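Local coordinates for SJCHGC06286 protein (Schistosoma japonicum, PDB 3QBR), which probably helps regulate apoptosis as a member of the Bcl-2 family, and is likely to bind the BH domains of partner proteins, at residues His26-Ala31 against Ala124-Leu129; Glu108-Leu113 against Ser153-Glu158; Ile131-Leu136 against Asp143-Leu148. All coordinates share one frame; numbering follows the deposited sequence.

Interaction 1 of 3, residues His26-Ala31 against Ala124-Leu129; sequences HSFLLA and AMFAFL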
loop_
_atom_site.group_PDB
_atom_site.type_symbol
_atom_site.label_atom_id
_atom_site.label_comp_id
_atom_site.label_asym_id
_atom_site.label_seq_id
_atom_site.Cartn_x
_atom_site.Cartn_y
_atom_site.Cartn_z
ATOM N N HIS A 26 -5.371 -4.800 -5.271
ATOM C CA HIS A 26 -5.811 -4.628 -6.669
ATOM C C HIS A 26 -6.950 -3.591 -6.828
ATOM O O HIS A 26 -6.785 -2.578 -7.508
ATOM C CB HIS A 26 -6.172 -5.973 -7.309
ATOM C CG HIS A 26 -5.009 -6.901 -7.451
ATOM N ND1 HIS A 26 -3.930 -6.623 -8.262
ATOM C CD2 HIS A 26 -4.748 -8.100 -6.884
ATOM C CE1 HIS A 26 -3.054 -7.610 -8.188
ATOM N NE2 HIS A 26 -3.530 -8.521 -7.361
ATOM N N SER A 27 -8.082 -3.806 -6.172
ATOM C CA SER A 27 -9.196 -2.875 -6.312
ATOM C C SER A 27 -8.770 -1.481 -5.961
ATOM O O SER A 27 -9.054 -0.542 -6.697
ATOM C CB SER A 27 -10.362 -3.251 -5.405
ATOM O OG SER A 27 -10.657 -4.621 -5.537
ATOM N N PHE A 28 -8.126 -1.335 -4.810
ATOM C CA PHE A 28 -7.748 -0.013 -4.328
ATOM C C PHE A 28 -6.848 0.688 -5.340
ATOM O O PHE A 28 -7.067 1.839 -5.662
ATOM C CB PHE A 28 -7.092 -0.073 -2.942
ATOM C CG PHE A 28 -6.238 1.128 -2.636
ATOM C CD1 PHE A 28 -6.823 2.350 -2.347
ATOM C CD2 PHE A 28 -4.850 1.041 -2.669
ATOM C CE1 PHE A 28 -6.035 3.463 -2.076
ATOM C CE2 PHE A 28 -4.070 2.145 -2.405
ATOM C CZ PHE A 28 -4.668 3.360 -2.107
ATOM N N LEU A 29 -5.851 -0.011 -5.858
ATOM C CA LEU A 29 -5.063 0.545 -6.948
ATOM C C LEU A 29 -5.888 0.873 -8.225
ATOM O O LEU A 29 -5.658 1.892 -8.886
ATOM C CB LEU A 29 -3.880 -0.365 -7.277
ATOM C CG LEU A 29 -2.887 -0.657 -6.150
ATOM C CD1 LEU A 29 -1.960 -1.835 -6.547
ATOM C CD2 LEU A 29 -2.083 0.612 -5.720
ATOM N N LEU A 30 -6.848 0.029 -8.586
ATOM C CA LEU A 30 -7.649 0.352 -9.771
ATOM C C LEU A 30 -8.544 1.573 -9.558
ATOM O O LEU A 30 -8.902 2.260 -10.514
ATOM C CB LEU A 30 -8.497 -0.833 -10.222
ATOM C CG LEU A 30 -7.736 -2.055 -10.734
ATOM C CD1 LEU A 30 -8.689 -3.004 -11.452
ATOM C CD2 LEU A 30 -6.589 -1.661 -11.649
ATOM N N ALA A 31 -8.895 1.849 -8.308
ATOM C CA ALA A 31 -9.826 2.941 -8.019
ATOM C C ALA A 31 -9.141 4.243 -7.645
ATOM O O ALA A 31 -9.803 5.230 -7.376
ATOM C CB ALA A 31 -10.822 2.550 -6.936
ATOM N N ALA A 124 -1.017 4.040 5.664
ATOM C CA ALA A 124 0.253 4.475 5.115
ATOM C C ALA A 124 0.868 3.411 4.202
ATOM O O ALA A 124 1.554 3.739 3.253
ATOM C CB ALA A 124 1.208 4.854 6.247
ATOM N N MET A 125 0.632 2.138 4.487
ATOM C CA MET A 125 1.129 1.057 3.620
ATOM C C MET A 125 0.438 1.047 2.237
ATOM O O MET A 125 1.089 0.851 1.212
ATOM C CB MET A 125 0.950 -0.297 4.313
ATOM C CG MET A 125 1.307 -1.500 3.466
ATOM S SD MET A 125 0.901 -3.094 4.219
ATOM C CE MET A 125 -0.802 -2.844 4.676
ATOM N N PHE A 126 -0.876 1.266 2.209
ATOM C CA PHE A 126 -1.569 1.387 0.934
ATOM C C PHE A 126 -1.180 2.644 0.168
ATOM O O PHE A 126 -1.052 2.605 -1.059
ATOM C CB PHE A 126 -3.093 1.358 1.103
ATOM C CG PHE A 126 -3.639 0.009 1.517
ATOM C CD1 PHE A 126 -4.056 -0.914 0.558
ATOM C CD2 PHE A 126 -3.741 -0.338 2.864
ATOM C CE1 PHE A 126 -4.574 -2.179 0.930
ATOM C CE2 PHE A 126 -4.252 -1.592 3.248
ATOM C CZ PHE A 126 -4.675 -2.519 2.274
ATOM N N ALA A 127 -1.015 3.766 0.867
ATOM C CA ALA A 127 -0.747 5.014 0.156
ATOM C C ALA A 127 0.637 4.952 -0.487
ATOM O O ALA A 127 0.848 5.419 -1.629
ATOM C CB ALA A 127 -0.880 6.207 1.069
ATOM N N PHE A 128 1.561 4.322 0.236
ATOM C CA PHE A 128 2.921 4.163 -0.243
ATOM C C PHE A 128 3.040 3.155 -1.366
ATOM O O PHE A 128 3.735 3.400 -2.354
ATOM C CB PHE A 128 3.829 3.716 0.891
ATOM C CG PHE A 128 5.294 3.716 0.543
ATOM C CD1 PHE A 128 5.929 4.880 0.152
ATOM C CD2 PHE A 128 6.044 2.566 0.673
ATOM C CE1 PHE A 128 7.297 4.879 -0.138
ATOM C CE2 PHE A 128 7.413 2.563 0.401
ATOM C CZ PHE A 128 8.031 3.716 -0.011
ATOM N N LEU A 129 2.413 1.997 -1.189
ATOM C CA LEU A 129 2.365 0.973 -2.246
ATOM C C LEU A 129 1.811 1.569 -3.555
ATOM O O LEU A 129 2.354 1.335 -4.631
ATOM C CB LEU A 129 1.525 -0.215 -1.786
ATOM C CG LEU A 129 1.170 -1.333 -2.766
ATOM C CD1 LEU A 129 2.378 -2.234 -3.128
ATOM C CD2 LEU A 129 0.021 -2.150 -2.156
#
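Phe28 and Phe126 meet as an offset edge-to-face (T-shaped) aromatic pair in the core of this helical Bcl-2 fold, joining helix 17-31 to helix 119-137, probably the counterpart of the central helix of Bcl-2 proteins. The ring of Phe126 presents its edge toward the face of Phe28; the centroids are 5.7 Å apart and the planes stand almost perpendicular, at 86°. Both side chains leave their helices toward each other, but they turn differently. In Phe28 the ring lies opposite the backbone N (chi1 158°), which carries it across to the partner helix. Phe126 instead has its ring opposite its own carbonyl carbon (chi1 -70°), and its CD1 comes within 3.9 Å of Phe28 CD2. Phe28 also rests against the root of the partner side chain, since its CE2 lies 3.7 Å from Phe126 CB. Both phenylalanines are buried. Ile62 and Val69 of helix 58-79 also pack on Phe28, while Leu29, one residue on, packs on Ile149 of helix 142-159. On the partner helix, the carbonyl O of Phe126 sits at the edge of the Phe28 ring, near its plane, 3.3 Å from CE2.

Interaction 2 of 3, residues Glu108-Leu113 against Ser153-Glu158; sequences EILNGL and SQYSDE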
loop_
_atom_site.group_PDB
_atom_site.type_symbol
_atom_site.label_atom_id
_atom_site.label_comp_id
_atom_site.label_asym_id
_atom_site.label_seq_id
_atom_site.Cartn_x
_atom_site.Cartn_y
_atom_site.Cartn_z
ATOM N N GLU A 108 12.139 -4.065 4.452
ATOM C CA GLU A 108 12.744 -3.257 5.494
ATOM C C GLU A 108 11.888 -2.023 5.798
ATOM O O GLU A 108 11.797 -1.582 6.946
ATOM C CB GLU A 108 14.156 -2.817 5.083
ATOM C CG GLU A 108 15.223 -3.916 5.133
ATOM C CD GLU A 108 16.619 -3.418 4.721
ATOM O OE1 GLU A 108 16.814 -2.192 4.535
ATOM O OE2 GLU A 108 17.527 -4.263 4.580
ATOM N N ILE A 109 11.282 -1.448 4.764
ATOM C CA ILE A 109 10.430 -0.280 4.953
ATOM C C ILE A 109 9.145 -0.622 5.717
ATOM O O ILE A 109 8.679 0.158 6.549
ATOM C CB ILE A 109 10.034 0.346 3.619
ATOM C CG1 ILE A 109 11.278 0.755 2.837
ATOM C CG2 ILE A 109 9.104 1.534 3.849
ATOM C CD1 ILE A 109 10.987 1.698 1.712
ATOM N N LEU A 110 8.579 -1.781 5.446
ATOM C CA LEU A 110 7.398 -2.238 6.134
ATOM C C LEU A 110 7.724 -2.529 7.565
ATOM O O LEU A 110 7.065 -2.072 8.456
ATOM C CB LEU A 110 6.881 -3.500 5.482
ATOM C CG LEU A 110 6.263 -3.349 4.111
ATOM C CD1 LEU A 110 5.582 -4.589 3.712
ATOM C CD2 LEU A 110 5.297 -2.243 4.112
ATOM N N ASN A 111 8.759 -3.311 7.781
ATOM C CA ASN A 111 9.261 -3.546 9.131
ATOM C C ASN A 111 9.494 -2.246 9.917
ATOM O O ASN A 111 9.153 -2.139 11.098
ATOM C CB ASN A 111 10.529 -4.368 9.043
ATOM C CG ASN A 111 10.233 -5.814 8.774
ATOM O OD1 ASN A 111 9.176 -6.311 9.168
ATOM N ND2 ASN A 111 11.150 -6.505 8.101
ATOM N N GLY A 112 10.066 -1.253 9.254
ATOM C CA GLY A 112 10.168 0.063 9.847
ATOM C C GLY A 112 8.825 0.719 10.097
ATOM O O GLY A 112 8.603 1.291 11.161
ATOM N N LEU A 113 7.928 0.652 9.116
ATOM C CA LEU A 113 6.600 1.248 9.255
ATOM C C LEU A 113 5.814 0.624 10.406
ATOM O O LEU A 113 4.995 1.285 11.057
ATOM C CB LEU A 113 5.795 1.105 7.949
ATOM C CG LEU A 113 4.317 1.538 8.008
ATOM C CD1 LEU A 113 4.124 2.996 8.443
ATOM C CD2 LEU A 113 3.615 1.295 6.681
ATOM N N SER A 153 0.834 -8.612 0.397
ATOM C CA SER A 153 -0.124 -9.647 0.802
ATOM C C SER A 153 0.424 -10.648 1.803
ATOM O O SER A 153 -0.243 -10.922 2.803
ATOM C CB SER A 153 -0.672 -10.410 -0.411
ATOM O OG SER A 153 -1.534 -9.583 -1.178
ATOM N N GLN A 154 1.603 -11.216 1.524
ATOM C CA GLN A 154 2.244 -12.137 2.474
ATOM C C GLN A 154 2.517 -11.461 3.819
ATOM O O GLN A 154 2.181 -11.995 4.865
ATOM C CB GLN A 154 3.565 -12.686 1.934
ATOM C CG GLN A 154 3.440 -13.643 0.785
ATOM C CD GLN A 154 4.658 -13.589 -0.122
ATOM O OE1 GLN A 154 5.686 -13.000 0.230
ATOM N NE2 GLN A 154 4.547 -14.195 -1.299
ATOM N N TYR A 155 3.125 -10.279 3.769
ATOM C CA TYR A 155 3.545 -9.560 4.962
ATOM C C TYR A 155 2.341 -9.302 5.825
ATOM O O TYR A 155 2.395 -9.468 7.050
ATOM C CB TYR A 155 4.229 -8.232 4.608
ATOM C CG TYR A 155 4.791 -7.514 5.816
ATOM C CD1 TYR A 155 4.021 -6.606 6.537
ATOM C CD2 TYR A 155 6.091 -7.772 6.256
ATOM C CE1 TYR A 155 4.534 -5.958 7.664
ATOM C CE2 TYR A 155 6.623 -7.127 7.362
ATOM C CZ TYR A 155 5.842 -6.221 8.072
ATOM O OH TYR A 155 6.384 -5.580 9.179
ATOM N N SER A 156 1.255 -8.898 5.181
ATOM C CA SER A 156 -0.011 -8.698 5.885
ATOM C C SER A 156 -0.486 -9.940 6.634
ATOM O O SER A 156 -1.044 -9.848 7.729
ATOM C CB SER A 156 -1.105 -8.274 4.904
ATOM O OG SER A 156 -1.178 -6.862 4.818
ATOM N N ASP A 157 -0.272 -11.096 6.020
ATOM C CA ASP A 157 -0.817 -12.345 6.528
ATOM C C ASP A 157 0.082 -12.834 7.653
ATOM O O ASP A 157 -0.331 -13.580 8.534
ATOM C CB ASP A 157 -0.878 -13.369 5.391
ATOM C CG ASP A 157 -1.705 -14.601 5.738
ATOM O OD1 ASP A 157 -2.830 -14.448 6.274
ATOM O OD2 ASP A 157 -1.233 -15.725 5.452
ATOM N N GLU A 158 1.320 -12.372 7.623
ATOM C CA GLU A 158 2.316 -12.776 8.592
ATOM C C GLU A 158 2.356 -11.902 9.846
ATOM O O GLU A 158 2.794 -12.358 10.898
ATOM C CB GLU A 158 3.688 -12.735 7.935
ATOM C CG GLU A 158 3.903 -13.799 6.892
ATOM C CD GLU A 158 5.365 -13.915 6.512
ATOM O OE1 GLU A 158 6.213 -13.430 7.295
ATOM O OE2 GLU A 158 5.667 -14.480 5.438
#
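Leu110 and Tyr155 mark the closest approach of the two helical backbones, with their CA atoms 8.4 Å apart. Both segments are regular helix, 108-113 forming the last turns of helix 99-113 and 153-158 lying near the C-terminal end of helix 142-159. Two helices of the Bcl-2 fold are linked here by a tyrosine that spans the gap: the Tyr155 ring is swung opposite its backbone N (chi1 -175°) and reaches across to Leu110 and Asn111. Leu110 lies alongside the ring, running the other way: its CD1 sits over one face in a CH-pi contact, 4.0 Å from the centroid and nearest to CG at 3.7 Å. Farther out, Leu110 CB lies 3.9 Å from Tyr155 CZ, so the aliphatic chain follows the ring from its root to its phenol end. There Tyr155 OH donates a hydrogen bond of 2.9 Å to Asn111 OD1, which lies at the ring edge. The donor stands 29° out of the carbonyl plane of the amide, and amide and ring planes are turned 57° apart. One face and the hydroxyl end are thus held by consecutive residues, which probably limits rotation of the phenol. Met125 of helix 119-137 packs against Leu110, Leu113 and Ser156 and so lies between the two helices; a chain of another protein packs on Ile109 and Leu113, while Arg18 of helix 17-31 forms a salt bridge with Asp157.

Interaction 3 of 3, residues Ile131-Leu136 against Asp143-Leu148; sequences ILVLRL and DAIQML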
loop_
_atom_site.group_PDB
_atom_site.type_symbol
_atom_site.label_atom_id
_atom_site.label_comp_id
_atom_site.label_asym_id
_atom_site.label_seq_id
_atom_site.Cartn_x
_atom_site.Cartn_y
_atom_site.Cartn_z
ATOM N N ILE A 131 2.045 4.676 -4.490
ATOM C CA ILE A 131 3.029 5.623 -4.978
ATOM C C ILE A 131 4.119 4.874 -5.729
ATOM O O ILE A 131 4.510 5.268 -6.821
ATOM C CB ILE A 131 3.585 6.464 -3.798
ATOM C CG1 ILE A 131 2.665 7.657 -3.550
ATOM C CG2 ILE A 131 5.021 6.904 -4.046
ATOM C CD1 ILE A 131 2.688 8.163 -2.121
ATOM N N LEU A 132 4.573 3.770 -5.155
ATOM C CA LEU A 132 5.546 2.908 -5.811
ATOM C C LEU A 132 5.016 2.358 -7.119
ATOM O O LEU A 132 5.710 2.405 -8.139
ATOM C CB LEU A 132 5.925 1.738 -4.900
ATOM C CG LEU A 132 6.655 2.122 -3.603
ATOM C CD1 LEU A 132 7.206 0.920 -2.866
ATOM C CD2 LEU A 132 7.791 3.064 -3.929
ATOM N N VAL A 133 3.793 1.817 -7.073
ATOM C CA VAL A 133 3.164 1.174 -8.226
ATOM C C VAL A 133 2.993 2.175 -9.380
ATOM O O VAL A 133 3.366 1.902 -10.524
ATOM C CB VAL A 133 1.808 0.496 -7.842
ATOM C CG1 VAL A 133 0.872 0.304 -9.106
ATOM C CG2 VAL A 133 2.068 -0.824 -7.089
ATOM N N LEU A 134 2.456 3.342 -9.066
ATOM C CA LEU A 134 2.322 4.395 -10.064
ATOM C C LEU A 134 3.652 4.874 -10.655
ATOM O O LEU A 134 3.700 5.300 -11.810
ATOM C CB LEU A 134 1.566 5.565 -9.467
ATOM C CG LEU A 134 0.117 5.208 -9.170
ATOM C CD1 LEU A 134 -0.614 6.382 -8.493
ATOM C CD2 LEU A 134 -0.571 4.765 -10.461
ATOM N N ARG A 135 4.735 4.814 -9.888
ATOM C CA ARG A 135 6.027 5.226 -10.436
ATOM C C ARG A 135 6.644 4.107 -11.243
ATOM O O ARG A 135 7.301 4.349 -12.242
ATOM C CB ARG A 135 6.993 5.686 -9.342
ATOM C CG ARG A 135 6.564 6.976 -8.677
ATOM C CD ARG A 135 7.753 7.739 -8.103
ATOM N NE ARG A 135 8.571 8.372 -9.139
ATOM C CZ ARG A 135 9.137 9.571 -9.016
ATOM N NH1 ARG A 135 8.963 10.278 -7.908
ATOM N NH2 ARG A 135 9.862 10.075 -10.004
ATOM N N LEU A 136 6.446 2.880 -10.791
ATOM C CA LEU A 136 6.893 1.706 -11.526
ATOM C C LEU A 136 6.225 1.606 -12.896
ATOM O O LEU A 136 6.801 1.096 -13.855
ATOM C CB LEU A 136 6.578 0.449 -10.715
ATOM C CG LEU A 136 7.613 0.045 -9.669
ATOM C CD1 LEU A 136 6.994 -0.910 -8.654
ATOM C CD2 LEU A 136 8.831 -0.588 -10.351
ATOM N N ASP A 143 6.321 -6.763 -13.711
ATOM C CA ASP A 143 6.665 -7.800 -12.727
ATOM C C ASP A 143 7.039 -7.216 -11.360
ATOM O O ASP A 143 6.664 -7.783 -10.337
ATOM C CB ASP A 143 7.788 -8.681 -13.230
ATOM C CG ASP A 143 9.063 -7.906 -13.429
ATOM O OD1 ASP A 143 8.995 -6.822 -14.061
ATOM O OD2 ASP A 143 10.123 -8.374 -12.947
ATOM N N ALA A 144 7.754 -6.087 -11.323
ATOM C CA ALA A 144 8.026 -5.469 -10.020
ATOM C C ALA A 144 6.705 -5.099 -9.326
ATOM O O ALA A 144 6.537 -5.313 -8.114
ATOM C CB ALA A 144 8.981 -4.233 -10.118
ATOM N N ILE A 145 5.776 -4.552 -10.107
ATOM C CA ILE A 145 4.475 -4.152 -9.598
ATOM C C ILE A 145 3.781 -5.358 -8.946
ATOM O O ILE A 145 3.419 -5.321 -7.764
ATOM C CB ILE A 145 3.598 -3.557 -10.732
ATOM C CG1 ILE A 145 4.216 -2.265 -11.248
ATOM C CG2 ILE A 145 2.178 -3.321 -10.248
ATOM C CD1 ILE A 145 3.382 -1.498 -12.295
ATOM N N GLN A 146 3.629 -6.437 -9.708
ATOM C CA GLN A 146 2.985 -7.634 -9.190
ATOM C C GLN A 146 3.748 -8.166 -8.007
ATOM O O GLN A 146 3.189 -8.830 -7.135
ATOM C CB GLN A 146 2.873 -8.722 -10.263
ATOM C CG GLN A 146 1.742 -8.495 -11.276
ATOM C CD GLN A 146 0.419 -8.038 -10.634
ATOM O OE1 GLN A 146 -0.048 -8.625 -9.641
ATOM N NE2 GLN A 146 -0.196 -6.990 -11.216
ATOM N N MET A 147 5.043 -7.893 -7.975
ATOM C CA MET A 147 5.853 -8.370 -6.862
ATOM C C MET A 147 5.489 -7.594 -5.585
ATOM O O MET A 147 5.186 -8.190 -4.549
ATOM C CB MET A 147 7.327 -8.236 -7.205
ATOM C CG MET A 147 8.254 -8.909 -6.200
ATOM S SD MET A 147 8.801 -7.736 -4.959
ATOM C CE MET A 147 9.746 -6.643 -6.035
ATOM N N LEU A 148 5.480 -6.266 -5.676
ATOM C CA LEU A 148 5.108 -5.437 -4.539
ATOM C C LEU A 148 3.752 -5.850 -3.966
ATOM O O LEU A 148 3.598 -6.026 -2.750
ATOM C CB LEU A 148 5.073 -3.958 -4.932
ATOM C CG LEU A 148 6.424 -3.295 -5.150
ATOM C CD1 LEU A 148 6.243 -1.848 -5.603
ATOM C CD2 LEU A 148 7.201 -3.354 -3.812
#
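Leu136 is a bump whose isobutyl end enters a hollow walled by Ala144, Ile145 and Leu148 on the facing helix. Its two methyls divide the work, CD2 meeting Ala144 CB at 3.7 Å and CD1 turning to the CD1 branch of Leu148. With CG opposite the carbonyl carbon (chi1 -85°), the CB of Leu136 is left to lie along Ile145, 3.6 Å from its CG1. Leu148 returns the fit, its CD1 dropping between Leu132 and Leu136, one turn apart, and coming 3.7 Å from Leu132 CB. The helices are the 119-137 and 142-159 arms of an antiparallel hairpin, consistent with the central helical pair of Bcl-2 proteins; here the local axes lie 9.5 Å apart with N-to-C directions at 169°. Ile145 fills the neighbouring hollow between Val133 and Leu136. Its CG2 stands 4.0 Å from Val133 CG1 and equally close to the other methyl, the two side chains crossing almost at right angles. Its CD1 reaches over the backbone, 3.8 Å from Val133 O. Beyond these layers, Leu41 of helix 35-48 packs on Val133, and Tyr106 of helix 99-113 touches both Leu132 and Leu148.

Interactions 1 and 3 share helix 119-137, using successive parts of it; their centres are about 11 Å apart, and they touch where Leu129 packs on Leu148 and Leu29 on Val133. Interaction 2 lies about 15 Å from interaction 1 and 16 Å from interaction 3, centre to centre, yet it meets the first through Met125 and Phe128, against Leu113 and Ile109. Along the chain interactions 1 and 2 alternate, interaction 1 closes before interaction 3 opens, and interaction 3, a hairpin between successive helices, is nested within the loop closed by interaction 2. Helix 142-159 serves both 2 and 3. Three successive helices and the distant helix 17-31 are thus brought together, consistent with a Bcl-2 bundle.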